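Local coordinates for protein putative hyaluronoglucosaminidase (Clostridium perfringens, PDB 6PWI) that belongs to glycoside hydrolase family 84 and probably acts as a secreted, cell-wall-anchored hexosaminidase, this chain holding the catalytic barrel with flanking N-terminal and helical parts, at residues Asn70-Val75 / Phe96-Asn101; Ile137-Lys142 / Tyr149-Leu154; Glu493-Val498 / Leu520-Glu525; Glu525-Thr530 / Asp555-Thr560. All coordinates share one frame; numbering follows the deposited sequence.

Interaction 1: residues Asn70-Val75 / Phe96-Asn101; sequences NRLLEV and FLIGIN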
loop_
_atom_site.group_PDB
_atom_site.type_symbol
_atom_site.label_atom_id
_atom_site.label_comp_id
_atom_site.label_asym_id
_atom_site.label_seq_id
_atom_site.Cartn_x
_atom_site.Cartn_y
_atom_site.Cartn_z
ATOM N N ASN A 70 -2.590 8.218 -22.453
ATOM C CA ASN A 70 -2.011 9.273 -21.629
ATOM C C ASN A 70 -0.815 8.750 -20.832
ATOM O O ASN A 70 0.153 9.476 -20.607
ATOM C CB ASN A 70 -3.049 9.905 -20.700
ATOM C CG ASN A 70 -4.016 10.818 -21.427
ATOM O OD1 ASN A 70 -3.644 11.486 -22.389
ATOM N ND2 ASN A 70 -5.255 10.873 -20.974
ATOM N N ARG A 71 -0.893 7.482 -20.414
ATOM C CA ARG A 71 0.185 6.855 -19.670
ATOM C C ARG A 71 1.447 6.745 -20.531
ATOM O O ARG A 71 2.552 6.938 -20.024
ATOM C CB ARG A 71 -0.253 5.507 -19.087
ATOM C CG ARG A 71 0.720 4.921 -18.071
ATOM C CD ARG A 71 0.966 5.809 -16.864
ATOM N NE ARG A 71 0.996 4.996 -15.661
ATOM C CZ ARG A 71 1.219 5.458 -14.435
ATOM N NH1 ARG A 71 1.449 6.745 -14.245
ATOM N NH2 ARG A 71 1.214 4.629 -13.405
ATOM N N LEU A 72 1.288 6.433 -21.825
ATOM C CA LEU A 72 2.450 6.348 -22.695
ATOM C C LEU A 72 3.046 7.739 -22.891
ATOM O O LEU A 72 4.263 7.894 -22.904
ATOM C CB LEU A 72 2.092 5.706 -24.039
ATOM C CG LEU A 72 3.269 5.590 -25.012
ATOM C CD1 LEU A 72 4.193 4.445 -24.621
ATOM C CD2 LEU A 72 2.796 5.427 -26.445
ATOM N N LEU A 73 2.178 8.744 -23.025
ATOM C CA LEU A 73 2.636 10.094 -23.306
ATOM C C LEU A 73 3.412 10.665 -22.117
ATOM O O LEU A 73 4.373 11.404 -22.322
ATOM C CB LEU A 73 1.458 10.974 -23.740
ATOM C CG LEU A 73 0.744 10.509 -25.014
ATOM C CD1 LEU A 73 -0.320 11.502 -25.461
ATOM C CD2 LEU A 73 1.727 10.238 -26.141
ATOM N N GLU A 74 3.001 10.303 -20.890
ATOM C CA GLU A 74 3.760 10.553 -19.672
ATOM C C GLU A 74 5.155 9.950 -19.806
ATOM O O GLU A 74 6.157 10.588 -19.490
ATOM C CB GLU A 74 3.122 9.826 -18.488
ATOM C CG GLU A 74 2.439 10.718 -17.467
ATOM C CD GLU A 74 2.131 9.990 -16.164
ATOM O OE1 GLU A 74 3.063 9.820 -15.348
ATOM O OE2 GLU A 74 0.966 9.565 -15.976
ATOM N N VAL A 75 5.205 8.699 -20.268
ATOM C CA VAL A 75 6.459 7.973 -20.363
ATOM C C VAL A 75 7.376 8.649 -21.380
ATOM O O VAL A 75 8.577 8.748 -21.146
ATOM C CB VAL A 75 6.223 6.479 -20.662
ATOM C CG1 VAL A 75 7.472 5.786 -21.183
ATOM C CG2 VAL A 75 5.682 5.757 -19.438
ATOM N N PHE A 96 6.739 3.067 -30.663
ATOM C CA PHE A 96 6.004 2.560 -29.512
ATOM C C PHE A 96 4.678 1.978 -29.984
ATOM O O PHE A 96 3.832 2.716 -30.475
ATOM C CB PHE A 96 5.744 3.678 -28.500
ATOM C CG PHE A 96 6.995 4.231 -27.867
ATOM C CD1 PHE A 96 7.423 3.777 -26.629
ATOM C CD2 PHE A 96 7.770 5.176 -28.524
ATOM C CE1 PHE A 96 8.583 4.270 -26.054
ATOM C CE2 PHE A 96 8.934 5.666 -27.951
ATOM C CZ PHE A 96 9.336 5.215 -26.713
ATOM N N LEU A 97 4.511 0.655 -29.858
ATOM C CA LEU A 97 3.248 0.031 -30.229
ATOM C C LEU A 97 2.559 -0.496 -28.972
ATOM O O LEU A 97 3.158 -1.248 -28.201
ATOM C CB LEU A 97 3.467 -1.108 -31.238
ATOM C CG LEU A 97 4.537 -0.937 -32.322
ATOM C CD1 LEU A 97 4.445 -2.066 -33.337
ATOM C CD2 LEU A 97 4.440 0.406 -33.027
ATOM N N ILE A 98 1.297 -0.094 -28.771
ATOM C CA ILE A 98 0.509 -0.589 -27.655
ATOM C C ILE A 98 -0.696 -1.350 -28.202
ATOM O O ILE A 98 -1.461 -0.813 -29.005
ATOM C CB ILE A 98 0.089 0.550 -26.702
ATOM C CG1 ILE A 98 1.266 1.453 -26.313
ATOM C CG2 ILE A 98 -0.626 -0.010 -25.480
ATOM C CD1 ILE A 98 2.384 0.758 -25.556
ATOM N N GLY A 99 -0.870 -2.596 -27.744
ATOM C CA GLY A 99 -1.896 -3.445 -28.315
ATOM C C GLY A 99 -2.434 -4.467 -27.325
ATOM O O GLY A 99 -1.890 -4.628 -26.235
ATOM N N ILE A 100 -3.496 -5.162 -27.745
ATOM C CA ILE A 100 -4.159 -6.166 -26.934
ATOM C C ILE A 100 -4.056 -7.513 -27.642
ATOM O O ILE A 100 -4.237 -7.602 -28.850
ATOM C CB ILE A 100 -5.617 -5.753 -26.650
ATOM C CG1 ILE A 100 -5.669 -4.577 -25.672
ATOM C CG2 ILE A 100 -6.463 -6.937 -26.179
ATOM C CD1 ILE A 100 -6.968 -3.812 -25.715
ATOM N N ASN A 101 -3.759 -8.553 -26.863
ATOM C CA ASN A 101 -3.598 -9.906 -27.360
ATOM C C ASN A 101 -4.900 -10.399 -27.991
ATOM O O ASN A 101 -5.980 -10.188 -27.434
ATOM C CB ASN A 101 -3.130 -10.821 -26.231
ATOM C CG ASN A 101 -3.102 -12.271 -26.648
ATOM O OD1 ASN A 101 -2.281 -12.664 -27.477
ATOM N ND2 ASN A 101 -4.013 -13.052 -26.093
#
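The Phe96 ring is met obliquely by Leu72, with Leu72 CD1 lying 3.9 Å from Phe96 CD1. The other methyl, Leu72 CD2, sits 4.0 Å from Phe96 CB. The leucine therefore straddles the root and the near corner of the aromatic side chain. Further round, Phe96 also touches Ala56 and Ile137 of the two neighbouring strands. The second flat group is the guanidinium of Arg71. Glu74 CD lies at its edge, in the guanidinium plane. Arg71 NH1 and Glu74 OE2 form a weak salt bridge of 3.3 Å along one turn of the helix. Arg71 NE is bonded to Thr152 OG1 of helix 144-158, so the arginine also ties the two helices together.

Helix 66-78 lies here against the mixed sheet of the N-terminal alpha/beta domain, which matches domain 2 of glycoside hydrolase family 20. The helix connects the parallel strands 55-60 and 82-85 as a beta-alpha-beta crossover, and strand 94-100 pairs with 55-60 on its other side. With CG anti to the backbone N (chi1 180°), the two methyls of Leu72 are directed at Phe96 and Ile98. Leu72 CD1 approaches Ile98 CD1 at 4.2 Å. Phe96 and Ile98 are alternate residues of the strand and both point toward the helix. Val75, one turn after Leu72, touches Lys155 and Phe158 of helix 144-158.

Interaction 2: residues Ile137-Lys142 / Tyr149-Leu154; sequences IAVLGK and YGITSL. With EDO (1,2-ethanediol), chain I.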
loop_
_atom_site.group_PDB
_atom_site.type_symbol
_atom_site.label_atom_id
_atom_site.label_comp_id
_atom_site.label_asym_id
_atom_site.label_seq_id
_atom_site.Cartn_x
_atom_site.Cartn_y
_atom_site.Cartn_z
ATOM N N ILE A 137 9.558 -0.599 -29.502
ATOM C CA ILE A 137 9.195 -0.817 -28.108
ATOM C C ILE A 137 7.703 -1.135 -28.065
ATOM O O ILE A 137 6.876 -0.280 -28.377
ATOM C CB ILE A 137 9.565 0.393 -27.226
ATOM C CG1 ILE A 137 11.068 0.675 -27.262
ATOM C CG2 ILE A 137 9.069 0.209 -25.801
ATOM C CD1 ILE A 137 11.455 2.010 -26.666
ATOM N N ALA A 138 7.374 -2.375 -27.689
ATOM C CA ALA A 138 6.006 -2.853 -27.810
ATOM C C ALA A 138 5.462 -3.339 -26.464
ATOM O O ALA A 138 6.207 -3.823 -25.610
ATOM C CB ALA A 138 5.930 -3.931 -28.871
ATOM N N VAL A 139 4.142 -3.204 -26.301
ATOM C CA VAL A 139 3.421 -3.762 -25.170
ATOM C C VAL A 139 2.179 -4.457 -25.713
ATOM O O VAL A 139 1.406 -3.857 -26.460
ATOM C CB VAL A 139 3.030 -2.677 -24.148
ATOM C CG1 VAL A 139 2.128 -3.222 -23.051
ATOM C CG2 VAL A 139 4.241 -1.978 -23.551
ATOM N N LEU A 140 1.999 -5.720 -25.324
ATOM C CA LEU A 140 0.775 -6.440 -25.622
ATOM C C LEU A 140 0.174 -6.908 -24.302
ATOM O O LEU A 140 0.818 -7.654 -23.566
ATOM C CB LEU A 140 1.103 -7.628 -26.534
ATOM C CG LEU A 140 -0.102 -8.307 -27.187
ATOM C CD1 LEU A 140 -0.716 -7.414 -28.252
ATOM C CD2 LEU A 140 0.287 -9.646 -27.788
ATOM N N GLY A 141 -1.044 -6.443 -24.001
ATOM C CA GLY A 141 -1.734 -6.856 -22.789
ATOM C C GLY A 141 -2.962 -7.700 -23.118
ATOM O O GLY A 141 -3.429 -7.684 -24.255
ATOM N N LYS A 142 -3.484 -8.430 -22.123
ATOM C CA LYS A 142 -4.691 -9.218 -22.333
ATOM C C LYS A 142 -5.884 -8.283 -22.500
ATOM O O LYS A 142 -6.887 -8.659 -23.101
ATOM C CB LYS A 142 -4.911 -10.225 -21.203
ATOM C CG LYS A 142 -5.207 -9.632 -19.832
ATOM C CD LYS A 142 -5.420 -10.688 -18.763
ATOM C CE LYS A 142 -6.575 -11.625 -19.052
ATOM N NZ LYS A 142 -6.556 -12.804 -18.158
ATOM N N TYR A 149 -0.453 -1.470 -17.257
ATOM C CA TYR A 149 0.586 -1.999 -16.378
ATOM C C TYR A 149 1.917 -2.141 -17.122
ATOM O O TYR A 149 2.966 -1.786 -16.576
ATOM C CB TYR A 149 0.164 -3.313 -15.710
ATOM C CG TYR A 149 -1.171 -3.252 -15.011
ATOM C CD1 TYR A 149 -1.542 -2.136 -14.274
ATOM C CD2 TYR A 149 -2.070 -4.305 -15.098
ATOM C CE1 TYR A 149 -2.775 -2.059 -13.650
ATOM C CE2 TYR A 149 -3.306 -4.245 -14.470
ATOM C CZ TYR A 149 -3.660 -3.119 -13.745
ATOM O OH TYR A 149 -4.876 -3.046 -13.125
ATOM N N GLY A 150 1.865 -2.655 -18.363
ATOM C CA GLY A 150 3.048 -2.758 -19.202
ATOM C C GLY A 150 3.760 -1.415 -19.345
ATOM O O GLY A 150 4.978 -1.322 -19.180
ATOM N N ILE A 151 2.975 -0.368 -19.617
ATOM C CA ILE A 151 3.511 0.963 -19.841
ATOM C C ILE A 151 4.074 1.530 -18.536
ATOM O O ILE A 151 5.030 2.306 -18.566
ATOM C CB ILE A 151 2.445 1.879 -20.478
ATOM C CG1 ILE A 151 1.961 1.327 -21.823
ATOM C CG2 ILE A 151 2.961 3.303 -20.610
ATOM C CD1 ILE A 151 0.710 1.992 -22.342
ATOM N N THR A 152 3.487 1.129 -17.399
ATOM C CA THR A 152 3.975 1.531 -16.088
ATOM C C THR A 152 5.360 0.931 -15.856
ATOM O O THR A 152 6.232 1.591 -15.294
ATOM C CB THR A 152 2.985 1.195 -14.959
ATOM O OG1 THR A 152 1.757 1.894 -15.177
ATOM C CG2 THR A 152 3.507 1.548 -13.581
ATOM N N SER A 153 5.569 -0.313 -16.301
ATOM C CA SER A 153 6.897 -0.895 -16.205
ATOM C C SER A 153 7.890 -0.079 -17.026
ATOM O O SER A 153 9.004 0.156 -16.563
ATOM C CB SER A 153 6.912 -2.344 -16.566
ATOM O OG SER A 153 6.317 -3.111 -15.528
ATOM N N LEU A 154 7.467 0.398 -18.211
ATOM C CA LEU A 154 8.313 1.263 -19.027
ATOM C C LEU A 154 8.618 2.570 -18.296
ATOM O O LEU A 154 9.711 3.117 -18.439
ATOM C CB LEU A 154 7.647 1.549 -20.375
ATOM C CG LEU A 154 7.734 0.441 -21.421
ATOM C CD1 LEU A 154 6.929 0.821 -22.661
ATOM C CD2 LEU A 154 9.184 0.136 -21.781
HETATM C C1 EDO I . -8.916 -11.549 -14.746
HETATM O O1 EDO I . -8.158 -12.601 -15.305
HETATM C C2 EDO I . -8.145 -10.289 -14.787
HETATM O O2 EDO I . -7.098 -10.356 -15.736
#
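Val139 overlaps the helix backbone at Gly150, with Val139 CG1 at 4.0 Å from Gly150 CA. Glycine has no side chain, so this methyl comes directly against the main chain. Here strand and helix are close, and the CA atoms of Val139 and Gly150 are 6.1 Å apart. The valine torsion (chi1 173°) sets CG1 anti to the backbone N and leaves CG2 beside that N. Val139 and Leu154 meet tip to tip, with Val139 CG2 4.0 Å from Leu154 CD1. Val139 CG2 also lies 4.4 Å from Ile151 CG1, a looser contact. Ile137, two residues back on the same side of the strand, crosses Leu154 at a slant. Ile137 CG2 is 3.8 Å from Leu154 CD1 and 4.0 Å from Leu154 CD2, so it touches both methyls.

Strand 136-141 leads almost at once into helix 144-158, which folds back over it as a beta-alpha unit. The short axes run roughly antiparallel, at 147°, and approach to 8.6 Å. Ile151 carries the packing on to Ile98 of the adjacent strand 94-100 and Val75 of helix 66-78. Beyond the strand end, Lys142 NZ binds O1 of a 1,2-ethanediol molecule, probably from the crystallisation liquor, and the carbonyls of Phe122 and Asn124. The buried contact itself is made by carbon atoms alone. It therefore rests on shape and the exclusion of water, with no directional bond between strand and helix.

Interaction 3: residues Glu493-Val498 / Leu520-Glu525; sequences EELRPV and LDEYQE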
loop_
_atom_site.group_PDB
_atom_site.type_symbol
_atom_site.label_atom_id
_atom_site.label_comp_id
_atom_site.label_asym_id
_atom_site.label_seq_id
_atom_site.Cartn_x
_atom_site.Cartn_y
_atom_site.Cartn_z
ATOM N N GLU A 493 15.873 -3.230 14.337
ATOM C CA GLU A 493 16.428 -4.576 14.320
ATOM C C GLU A 493 17.936 -4.566 14.061
ATOM O O GLU A 493 18.668 -5.360 14.651
ATOM C CB GLU A 493 15.672 -5.500 13.366
ATOM C CG GLU A 493 16.044 -6.973 13.522
ATOM C CD GLU A 493 15.918 -7.625 14.898
ATOM O OE1 GLU A 493 15.229 -7.061 15.788
ATOM O OE2 GLU A 493 16.509 -8.715 15.081
ATOM N N GLU A 494 18.394 -3.676 13.179
ATOM C CA GLU A 494 19.810 -3.575 12.863
ATOM C C GLU A 494 20.595 -2.988 14.036
ATOM O O GLU A 494 21.739 -3.368 14.266
ATOM C CB GLU A 494 20.026 -2.708 11.624
ATOM C CG GLU A 494 19.947 -3.489 10.332
ATOM C CD GLU A 494 20.589 -2.794 9.139
ATOM O OE1 GLU A 494 20.318 -1.589 8.927
ATOM O OE2 GLU A 494 21.364 -3.462 8.425
ATOM N N LEU A 495 19.978 -2.056 14.767
ATOM C CA LEU A 495 20.646 -1.368 15.858
ATOM C C LEU A 495 20.657 -2.222 17.126
ATOM O O LEU A 495 21.503 -2.010 17.994
ATOM C CB LEU A 495 19.949 -0.028 16.106
ATOM C CG LEU A 495 20.656 0.893 17.097
ATOM C CD1 LEU A 495 22.004 1.331 16.550
ATOM C CD2 LEU A 495 19.802 2.104 17.446
ATOM N N ARG A 496 19.729 -3.186 17.218
ATOM C CA ARG A 496 19.477 -3.948 18.435
ATOM C C ARG A 496 20.741 -4.621 18.979
ATOM O O ARG A 496 21.000 -4.534 20.175
ATOM C CB ARG A 496 18.349 -4.967 18.244
ATOM C CG ARG A 496 17.997 -5.723 19.520
ATOM C CD ARG A 496 17.098 -6.934 19.347
ATOM N NE ARG A 496 17.441 -7.637 18.117
ATOM C CZ ARG A 496 18.409 -8.542 17.992
ATOM N NH1 ARG A 496 19.148 -8.891 19.036
ATOM N NH2 ARG A 496 18.632 -9.093 16.813
ATOM N N PRO A 497 21.546 -5.354 18.169
ATOM C CA PRO A 497 22.716 -6.056 18.702
ATOM C C PRO A 497 23.732 -5.070 19.275
ATOM O O PRO A 497 24.438 -5.384 20.234
ATOM C CB PRO A 497 23.325 -6.767 17.483
ATOM C CG PRO A 497 22.215 -6.801 16.454
ATOM C CD PRO A 497 21.387 -5.562 16.717
ATOM N N VAL A 498 23.782 -3.873 18.675
ATOM C CA VAL A 498 24.719 -2.842 19.085
ATOM C C VAL A 498 24.283 -2.295 20.446
ATOM O O VAL A 498 25.111 -2.141 21.341
ATOM C CB VAL A 498 24.885 -1.744 18.012
ATOM C CG1 VAL A 498 25.842 -0.648 18.459
ATOM C CG2 VAL A 498 25.330 -2.314 16.670
ATOM N N LEU A 520 27.814 5.612 19.234
ATOM C CA LEU A 520 27.627 7.045 19.048
ATOM C C LEU A 520 27.532 7.368 17.554
ATOM O O LEU A 520 26.815 8.287 17.162
ATOM C CB LEU A 520 28.754 7.836 19.727
ATOM C CG LEU A 520 28.603 8.079 21.232
ATOM C CD1 LEU A 520 29.878 8.662 21.829
ATOM C CD2 LEU A 520 27.421 8.986 21.544
ATOM N N ASP A 521 28.242 6.604 16.717
ATOM C CA ASP A 521 28.102 6.732 15.275
ATOM C C ASP A 521 26.657 6.434 14.871
ATOM O O ASP A 521 26.061 7.165 14.083
ATOM C CB ASP A 521 29.084 5.832 14.513
ATOM C CG ASP A 521 30.476 6.417 14.321
ATOM O OD1 ASP A 521 30.620 7.661 14.388
ATOM O OD2 ASP A 521 31.416 5.615 14.100
ATOM N N GLU A 522 26.099 5.360 15.431
ATOM C CA GLU A 522 24.748 4.948 15.101
ATOM C C GLU A 522 23.758 6.046 15.484
ATOM O O GLU A 522 22.874 6.387 14.699
ATOM C CB GLU A 522 24.420 3.606 15.757
ATOM C CG GLU A 522 25.199 2.446 15.166
ATOM C CD GLU A 522 25.108 2.325 13.655
ATOM O OE1 GLU A 522 23.982 2.174 13.137
ATOM O OE2 GLU A 522 26.168 2.407 12.994
ATOM N N TYR A 523 23.924 6.612 16.683
ATOM C CA TYR A 523 22.980 7.603 17.174
ATOM C C TYR A 523 23.167 8.948 16.474
ATOM O O TYR A 523 22.195 9.675 16.281
ATOM C CB TYR A 523 22.953 7.635 18.703
ATOM C CG TYR A 523 22.059 6.572 19.287
ATOM C CD1 TYR A 523 20.720 6.834 19.545
ATOM C CD2 TYR A 523 22.531 5.290 19.537
ATOM C CE1 TYR A 523 19.877 5.865 20.067
ATOM C CE2 TYR A 523 21.703 4.306 20.056
ATOM C CZ TYR A 523 20.373 4.597 20.327
ATOM O OH TYR A 523 19.544 3.643 20.839
ATOM N N GLN A 524 24.399 9.258 16.053
ATOM C CA GLN A 524 24.651 10.509 15.350
ATOM C C GLN A 524 23.951 10.487 13.990
ATOM O O GLN A 524 23.458 11.518 13.529
ATOM C CB GLN A 524 26.150 10.805 15.249
ATOM C CG GLN A 524 26.478 12.231 14.820
ATOM C CD GLN A 524 25.997 13.292 15.785
ATOM O OE1 GLN A 524 26.091 13.159 17.008
ATOM N NE2 GLN A 524 25.476 14.378 15.233
ATOM N N GLU A 525 23.897 9.300 13.373
ATOM C CA GLU A 525 23.227 9.108 12.097
ATOM C C GLU A 525 21.721 9.340 12.245
ATOM O O GLU A 525 21.107 9.978 11.392
ATOM C CB GLU A 525 23.552 7.724 11.540
ATOM C CG GLU A 525 22.761 7.380 10.296
ATOM C CD GLU A 525 23.265 6.155 9.550
ATOM O OE1 GLU A 525 22.604 5.097 9.632
ATOM O OE2 GLU A 525 24.316 6.266 8.878
#
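The apolar contacts centre on Leu495, whose two methyls go to different residues of helix 513-536. Leu495 CD1 lies against the aliphatic part of Glu522, 3.4 Å from Glu522 CB and 3.7 Å from Glu522 CG. The leucine and the glutamate run alongside each other in opposite senses. The glutamate chain bends at chi2 (-52°), and its CB and CG, not the carboxylate, make the closer approach. Leu495 CD2 meets the phenol end of Tyr523, 3.9 Å from Tyr523 CZ. The two side chains lie nearly perpendicular, and the methyl approaches the ring obliquely. Leu495 CD2 is also 3.7 Å from Tyr523 OH.

These residues belong to the mostly helical part that follows the catalytic barrel in the chain. Leu495, next to helix 496-507, packs on helix 513-536, which follows after a short connection. Tyr523 is shared by several helices: it also touches Thr560 and Ile561 of helix 540-572 and Leu613 and Phe616 of helix 613-623.

No salt bridge joins the two segments; the charged pairs lie on the 493-498 side. Arg496 turns a guanidinium edge to Glu493, and Arg496 NH2 bonds to Glu493 OE2 at 2.8 Å. This donor meets the oxygen from above the carboxylate plane, 49° out of it. A weaker bond links Arg496 NE and Glu493 OE1 at 3.3 Å. Arg496 NH1 has a second acidic partner in Glu500. Glu494 has a weak, long ion pair with Lys475.

Interaction 4: residues Glu525-Thr530 / Asp555-Thr560; sequences EILDAT and DLAEST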
loop_
_atom_site.group_PDB
_atom_site.type_symbol
_atom_site.label_atom_id
_atom_site.label_comp_id
_atom_site.label_asym_id
_atom_site.label_seq_id
_atom_site.Cartn_x
_atom_site.Cartn_y
_atom_site.Cartn_z
ATOM N N GLU A 525 23.897 9.300 13.373
ATOM C CA GLU A 525 23.227 9.108 12.097
ATOM C C GLU A 525 21.721 9.340 12.245
ATOM O O GLU A 525 21.107 9.978 11.392
ATOM C CB GLU A 525 23.552 7.724 11.540
ATOM C CG GLU A 525 22.761 7.380 10.296
ATOM C CD GLU A 525 23.265 6.155 9.550
ATOM O OE1 GLU A 525 22.604 5.097 9.632
ATOM O OE2 GLU A 525 24.316 6.266 8.878
ATOM N N ILE A 526 21.129 8.822 13.331
ATOM C CA ILE A 526 19.719 9.046 13.605
ATOM C C ILE A 526 19.488 10.546 13.757
ATOM O O ILE A 526 18.598 11.102 13.116
ATOM C CB ILE A 526 19.242 8.259 14.843
ATOM C CG1 ILE A 526 19.301 6.746 14.612
ATOM C CG2 ILE A 526 17.851 8.712 15.270
ATOM C CD1 ILE A 526 19.116 5.928 15.865
ATOM N N LEU A 527 20.313 11.192 14.591
ATOM C CA LEU A 527 20.149 12.600 14.907
ATOM C C LEU A 527 20.262 13.447 13.639
ATOM O O LEU A 527 19.454 14.349 13.420
ATOM C CB LEU A 527 21.192 13.007 15.951
ATOM C CG LEU A 527 21.202 14.491 16.317
ATOM C CD1 LEU A 527 19.878 14.919 16.935
ATOM C CD2 LEU A 527 22.352 14.812 17.258
ATOM N N ASP A 528 21.264 13.147 12.805
ATOM C CA ASP A 528 21.481 13.891 11.574
ATOM C C ASP A 528 20.261 13.771 10.662
ATOM O O ASP A 528 19.851 14.746 10.034
ATOM C CB ASP A 528 22.772 13.461 10.870
ATOM C CG ASP A 528 24.038 13.965 11.552
ATOM O OD1 ASP A 528 23.961 14.989 12.273
ATOM O OD2 ASP A 528 25.098 13.329 11.356
ATOM N N ALA A 529 19.690 12.564 10.603
ATOM C CA ALA A 529 18.510 12.314 9.798
ATOM C C ALA A 529 17.361 13.215 10.253
ATOM O O ALA A 529 16.654 13.781 9.425
ATOM C CB ALA A 529 18.151 10.847 9.863
ATOM N N THR A 530 17.193 13.369 11.569
ATOM C CA THR A 530 16.092 14.155 12.102
ATOM C C THR A 530 16.333 15.648 11.883
ATOM O O THR A 530 15.400 16.442 11.999
ATOM C CB THR A 530 15.842 13.875 13.591
ATOM O OG1 THR A 530 16.917 14.432 14.351
ATOM C CG2 THR A 530 15.631 12.410 13.912
ATOM N N ASP A 555 14.875 14.006 20.045
ATOM C CA ASP A 555 15.090 14.054 21.481
ATOM C C ASP A 555 15.640 12.721 21.998
ATOM O O ASP A 555 16.542 12.726 22.839
ATOM C CB ASP A 555 13.836 14.542 22.208
ATOM C CG ASP A 555 13.383 15.928 21.764
ATOM O OD1 ASP A 555 14.224 16.691 21.223
ATOM O OD2 ASP A 555 12.189 16.246 21.963
ATOM N N LEU A 556 15.111 11.589 21.495
ATOM C CA LEU A 556 15.606 10.281 21.900
ATOM C C LEU A 556 17.086 10.162 21.546
ATOM O O LEU A 556 17.866 9.659 22.348
ATOM C CB LEU A 556 14.824 9.143 21.230
ATOM C CG LEU A 556 13.386 8.874 21.676
ATOM C CD1 LEU A 556 12.885 7.604 21.010
ATOM C CD2 LEU A 556 13.243 8.764 23.185
ATOM N N ALA A 557 17.458 10.600 20.338
ATOM C CA ALA A 557 18.846 10.527 19.901
ATOM C C ALA A 557 19.739 11.388 20.794
ATOM O O ALA A 557 20.825 10.961 21.177
ATOM C CB ALA A 557 18.976 10.919 18.453
ATOM N N GLU A 558 19.272 12.597 21.132
ATOM C CA GLU A 558 20.038 13.500 21.972
ATOM C C GLU A 558 20.180 12.917 23.376
ATOM O O GLU A 558 21.239 13.028 23.985
ATOM C CB GLU A 558 19.433 14.904 21.959
ATOM C CG GLU A 558 20.002 15.767 20.847
ATOM C CD GLU A 558 19.195 16.989 20.433
ATOM O OE1 GLU A 558 18.071 17.176 20.958
ATOM O OE2 GLU A 558 19.692 17.758 19.578
ATOM N N SER A 559 19.113 12.284 23.870
ATOM C CA SER A 559 19.082 11.687 25.197
ATOM C C SER A 559 20.062 10.517 25.284
ATOM O O SER A 559 20.793 10.382 26.259
ATOM C CB SER A 559 17.686 11.251 25.547
ATOM O OG SER A 559 17.656 10.595 26.801
ATOM N N THR A 560 20.067 9.669 24.255
ATOM C CA THR A 560 20.929 8.501 24.254
ATOM C C THR A 560 22.387 8.948 24.232
ATOM O O THR A 560 23.208 8.399 24.958
ATOM C CB THR A 560 20.547 7.534 23.127
ATOM O OG1 THR A 560 19.164 7.217 23.311
ATOM C CG2 THR A 560 21.378 6.269 23.126
#
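Leu527 begins its contact at CB, with Leu527 CB lying 3.9 Å from Ala557 CB. Its CG stands anti to the backbone N (chi1 176°) and brings the branch to Glu558. The Leu527 side chain lies nearly at right angles to that of Glu558, and Leu527 CD1 is 4.0 Å from Glu558 CG and 3.9 Å from Glu558 OE2. The methyl thus rests against the extended glutamate chain up to its carboxylate. Leu527 also touches Arg554, one turn earlier on the same helix as Glu558.

Ala557 has a second neighbour in Ile526, with Ile526 CG2 4.0 Å from Ala557 CB. The small alanine thus sits against two adjacent residues of the facing helix. Glu558 OE1 lies close to Glu588 OE2, a like charge that could favour protonation of one of them. Each helix also has a threonine hydroxyl turned back to its own main chain: Thr530 OG1 donates to Leu527 O at 2.7 Å, and Thr560 OG1 donates to Leu556 O at 2.9 Å.

The short axes come within 8.8 Å and run at 147°. Helices 513-536 and 540-572 follow each other after a tight connection, so this is an antiparallel helical hairpin within the C-terminal helical part.

Interactions 1 and 2 belong to one layered unit, their centres 7 Å apart. Both pack a helix on neighbouring strands of the N-terminal sheet, and their strands are joined by Leu97 O and Val139 N, a probable hydrogen bond of 2.9 Å. All their touching residues are buried and apolar. Interactions 3 and 4 lie about 46 and 47 Å from interaction 1, centre to centre, among the C-terminal helices. They share helix 513-536 and Glu525, and Leu495 CD2 packs on Ile526 CD1 at 4.2 Å. In these two, glutamate stems join the packing at partly exposed margins. In interactions 1 and 2 the charged side chains, Arg71, Glu74 and Lys142, take no part in the contact across the segments.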